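Local structure of DocCel5: Type I dockerin repeat domain from A. cellulolyticus family 5 endoglucanase WP_010249057 S51I, L52N mutant (Acetivibrio cellulolyticus, 5NRM) at residues Ile11-Phe16 against Met55-Leu59. The protein binds a type I cohesin module of a scaffoldin and so probably anchors its family 5 endoglucanase in the bacterial cellulosome. Numbering follows the deposited sequence.
Sequences INSIDF and MRMYL. With CA (calcium ion), chain C.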
ATOM      1  N   ILE B  11       8.541  -9.364   3.727  1.00 10.23           N
ATOM      2  CA  ILE B  11       7.116  -9.555   4.053  1.00  9.87           C
ATOM      3  C   ILE B  11       6.355  -8.456   3.318  1.00  9.20           C
ATOM      4  O   ILE B  11       6.580  -7.252   3.573  1.00  9.37           O
ATOM      5  CB  ILE B  11       6.898  -9.430   5.587  1.00 11.07           C
ATOM      6  CG1 ILE B  11       7.687 -10.519   6.365  1.00 12.75           C
ATOM      7  CG2 ILE B  11       5.397  -9.512   5.854  1.00 10.99           C
ATOM      8  CD1 ILE B  11       7.856 -10.136   7.788  1.00 14.50           C
ATOM      9  N   ASN B  12       5.444  -8.823   2.423  1.00  8.20           N
ATOM     10  CA  ASN B  12       4.777  -7.828   1.612  1.00  8.00           C
ATOM     11  C   ASN B  12       3.373  -8.300   1.213  1.00  8.06           C
ATOM     12  O   ASN B  12       2.863  -9.294   1.743  1.00  9.05           O
ATOM     13  CB  ASN B  12       5.665  -7.429   0.406  1.00  8.20           C
ATOM     14  CG  ASN B  12       5.901  -8.579  -0.589  1.00  8.36           C
ATOM     15  OD1 ASN B  12       5.045  -9.446  -0.758  1.00  8.26           O
ATOM     16  ND2 ASN B  12       7.040  -8.526  -1.275  1.00  8.64           N
ATOM     17  N   SER B  13       2.734  -7.517   0.345  1.00  8.05           N
ATOM     18  CA  SER B  13       1.344  -7.771   0.034  1.00  8.79           C
ATOM     19  C   SER B  13       1.115  -9.048  -0.798  1.00  8.64           C
ATOM     20  O   SER B  13      -0.001  -9.578  -0.839  1.00  9.55           O
ATOM     21  CB  SER B  13       0.734  -6.558  -0.712  1.00  8.80           C
ATOM     22  OG  SER B  13       1.434  -6.289  -1.934  1.00  9.00           O
ATOM     23  N   ILE B  14       2.177  -9.553  -1.410  1.00  8.10           N
ATOM     24  CA  ILE B  14       2.068 -10.889  -2.056  1.00  8.29           C
ATOM     25  C   ILE B  14       2.019 -12.023  -0.993  1.00  8.00           C
ATOM     26  O   ILE B  14       1.230 -12.946  -1.142  1.00  8.55           O
ATOM     27  CB  ILE B  14       3.152 -11.096  -3.127  1.00  8.34           C
ATOM     28  CG1 ILE B  14       2.856 -10.109  -4.316  1.00  8.58           C
ATOM     29  CG2 ILE B  14       3.223 -12.548  -3.512  1.00  8.64           C
ATOM     30  CD1 ILE B  14       3.913 -10.069  -5.422  1.00  9.03           C
ATOM     31  N   ASP B  15       2.762 -11.895   0.109  1.00  7.77           N
ATOM     32  CA  ASP B  15       2.597 -12.832   1.242  1.00  8.37           C
ATOM     33  C   ASP B  15       1.171 -12.710   1.793  1.00  9.09           C
ATOM     34  O   ASP B  15       0.508 -13.715   2.052  1.00  9.97           O
ATOM     35  CB  ASP B  15       3.587 -12.497   2.360  1.00  8.64           C
ATOM     36  CG  ASP B  15       5.028 -12.620   1.902  1.00  8.87           C
ATOM     37  OD1 ASP B  15       5.439 -13.723   1.501  1.00  9.27           O
ATOM     38  OD2 ASP B  15       5.755 -11.590   1.936  1.00  9.09           O
ATOM     39  N   PHE B  16       0.666 -11.465   1.930  1.00  9.37           N
ATOM     40  CA  PHE B  16      -0.709 -11.277   2.399  1.00 10.14           C
ATOM     41  C   PHE B  16      -1.738 -11.935   1.498  1.00 10.49           C
ATOM     42  O   PHE B  16      -2.661 -12.562   1.977  1.00 11.35           O
ATOM     43  CB  PHE B  16      -0.914  -9.768   2.432  1.00  9.91           C
ATOM     44  CG  PHE B  16      -2.169  -9.224   3.105  1.00 11.00           C
ATOM     45  CD1 PHE B  16      -2.518  -9.591   4.362  1.00 12.01           C
ATOM     46  CD2 PHE B  16      -2.898  -8.260   2.477  1.00 11.06           C
ATOM     47  CE1 PHE B  16      -3.605  -9.007   4.981  1.00 13.26           C
ATOM     48  CE2 PHE B  16      -4.021  -7.680   3.091  1.00 12.37           C
ATOM     49  CZ  PHE B  16      -4.371  -8.079   4.350  1.00 13.49           C
ATOM     50  N   MET B  55      -1.087  -9.816   9.898  1.00 18.65           N
ATOM     51  CA  MET B  55      -0.216  -9.416   8.799  1.00 17.26           C
ATOM     52  C   MET B  55      -0.666  -8.051   8.286  1.00 16.83           C
ATOM     53  O   MET B  55       0.211  -7.209   7.914  1.00 14.45           O
ATOM     54  CB  MET B  55      -0.051 -10.438   7.643  1.00 17.61           C
ATOM     55  CG  MET B  55       1.193 -10.049   6.633  1.00 17.31           C
ATOM     56  SD  MET B  55       1.113 -11.265   5.312  1.00 24.95           S
ATOM     57  CE  MET B  55       2.275 -12.365   6.214  1.00 22.83           C
ATOM     58  N   ARG B  56      -1.988  -7.825   8.198  1.00 17.43           N
ATOM     59  CA  ARG B  56      -2.506  -6.527   7.723  1.00 17.68           C
ATOM     60  C   ARG B  56      -1.997  -5.414   8.656  1.00 17.80           C
ATOM     61  O   ARG B  56      -1.508  -4.395   8.181  1.00 16.07           O
ATOM     62  CB  ARG B  56      -4.061  -6.485   7.615  1.00 19.74           C
ATOM     63  CG  ARG B  56      -4.636  -5.091   7.198  1.00 22.01           C
ATOM     64  CD  ARG B  56      -6.154  -5.159   6.854  1.00 25.42           C
ATOM     65  NE  ARG B  56      -6.823  -3.840   6.561  1.00 28.42           N
ATOM     66  CZ  ARG B  56      -7.138  -3.384   5.316  1.00 31.21           C
ATOM     67  NH1 ARG B  56      -6.879  -4.119   4.177  1.00 34.06           N
ATOM     68  NH2 ARG B  56      -7.681  -2.219   5.183  1.00 30.16           N
ATOM     69  N   MET B  57      -2.064  -5.624   9.961  1.00 19.82           N
ATOM     70  CA  MET B  57      -1.578  -4.613  10.925  1.00 21.03           C
ATOM     71  C   MET B  57      -0.098  -4.352  10.707  1.00 19.23           C
ATOM     72  O   MET B  57       0.348  -3.221  10.744  1.00 18.71           O
ATOM     73  CB  MET B  57      -1.768  -5.054  12.355  1.00 24.62           C
ATOM     74  CG  MET B  57      -3.210  -5.112  12.755  1.00 27.29           C
ATOM     75  SD  MET B  57      -3.444  -6.014  14.344  1.00 33.10           S
ATOM     76  CE  MET B  57      -2.165  -5.361  15.426  1.00 34.14           C
ATOM     77  N   TYR B  58       0.690  -5.396  10.448  1.00 17.54           N
ATOM     78  CA  TYR B  58       2.126  -5.223  10.205  1.00 16.85           C
ATOM     79  C   TYR B  58       2.404  -4.409   8.933  1.00 14.73           C
ATOM     80  O   TYR B  58       3.251  -3.479   8.904  1.00 14.04           O
ATOM     81  CB  TYR B  58       2.861  -6.598  10.154  1.00 17.94           C
ATOM     82  CG  TYR B  58       4.291  -6.529   9.756  1.00 18.96           C
ATOM     83  CD1 TYR B  58       5.279  -6.285  10.697  1.00 22.64           C
ATOM     84  CD2 TYR B  58       4.661  -6.683   8.433  1.00 18.83           C
ATOM     85  CE1 TYR B  58       6.610  -6.209  10.306  1.00 24.13           C
ATOM     86  CE2 TYR B  58       5.980  -6.603   8.053  1.00 20.55           C
ATOM     87  CZ  TYR B  58       6.932  -6.374   9.019  1.00 23.11           C
ATOM     88  OH  TYR B  58       8.220  -6.260   8.542  1.00 28.94           O
ATOM     89  N   LEU B  59       1.694  -4.755   7.865  1.00 12.76           N
ATOM     90  CA  LEU B  59       1.911  -4.084   6.595  1.00 11.42           C
ATOM     91  C   LEU B  59       1.442  -2.636   6.663  1.00 11.56           C
ATOM     92  O   LEU B  59       1.982  -1.808   5.903  1.00 10.83           O
ATOM     93  CB  LEU B  59       1.160  -4.834   5.491  1.00 10.91           C
ATOM     94  CG  LEU B  59       1.825  -6.178   5.174  1.00 10.56           C
ATOM     95  CD1 LEU B  59       0.948  -6.984   4.187  1.00 10.62           C
ATOM     96  CD2 LEU B  59       3.258  -6.026   4.631  1.00 10.64           C
TER
HETATM   97 CA    CA C 101       7.639 -12.619   0.884  1.00  8.73          CA
HETATM   98  O   HOH W   1       6.589 -11.671  -1.065  1.00  8.67           O
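In this type I dockerin, the EF-hand-like first calcium loop, where it runs into helix 13-23, packs on the last turn of helix 49-59 through Ile11, Phe16, Met55, Arg56, Tyr58 and Leu59. Met55 slides past Phe16 in the opposite direction: CG is anti to the backbone N (chi1 -167°) and the chain bends at its end, bringing SD against the Phe16 backbone, 3.4 Å from Phe16 N. The same sulfur lies near the plane of the Phe16 ring, at its edge, 5.3 Å from the ring centroid, a Met-aromatic contact. Farther along the ring, Phe16 CZ meets Arg56 CB at 3.6 Å, while Phe52 stacks with this phenyl group. The two methyls of Leu59 part, CD1 against Phe16 CB and CD2 3.8 Å from Asn12 CA. Ile11 crosses Tyr58 at about a right angle, its CG2 3.7 Å from Tyr58 CE2. Behind this apolar layer, Asn12 and Asp15 form a capping box: Asn12 OD1 accepts from Ile14 N and, weakly, from Asp15 N. Ser13, beside the cap, hydrogen-bonds through OG to Asp36 of the partner chain. Asp15 grips the calcium with both carboxylate oxygens, in a site completed by Asp4, Asp6, Asn8, Ser10 and a water that donates to Asn12 OD1. Asp15 OD2 also accepts the N-H of Asn12 on its anti lone pair (N to OD2 2.8 Å), tying the cap to the metal.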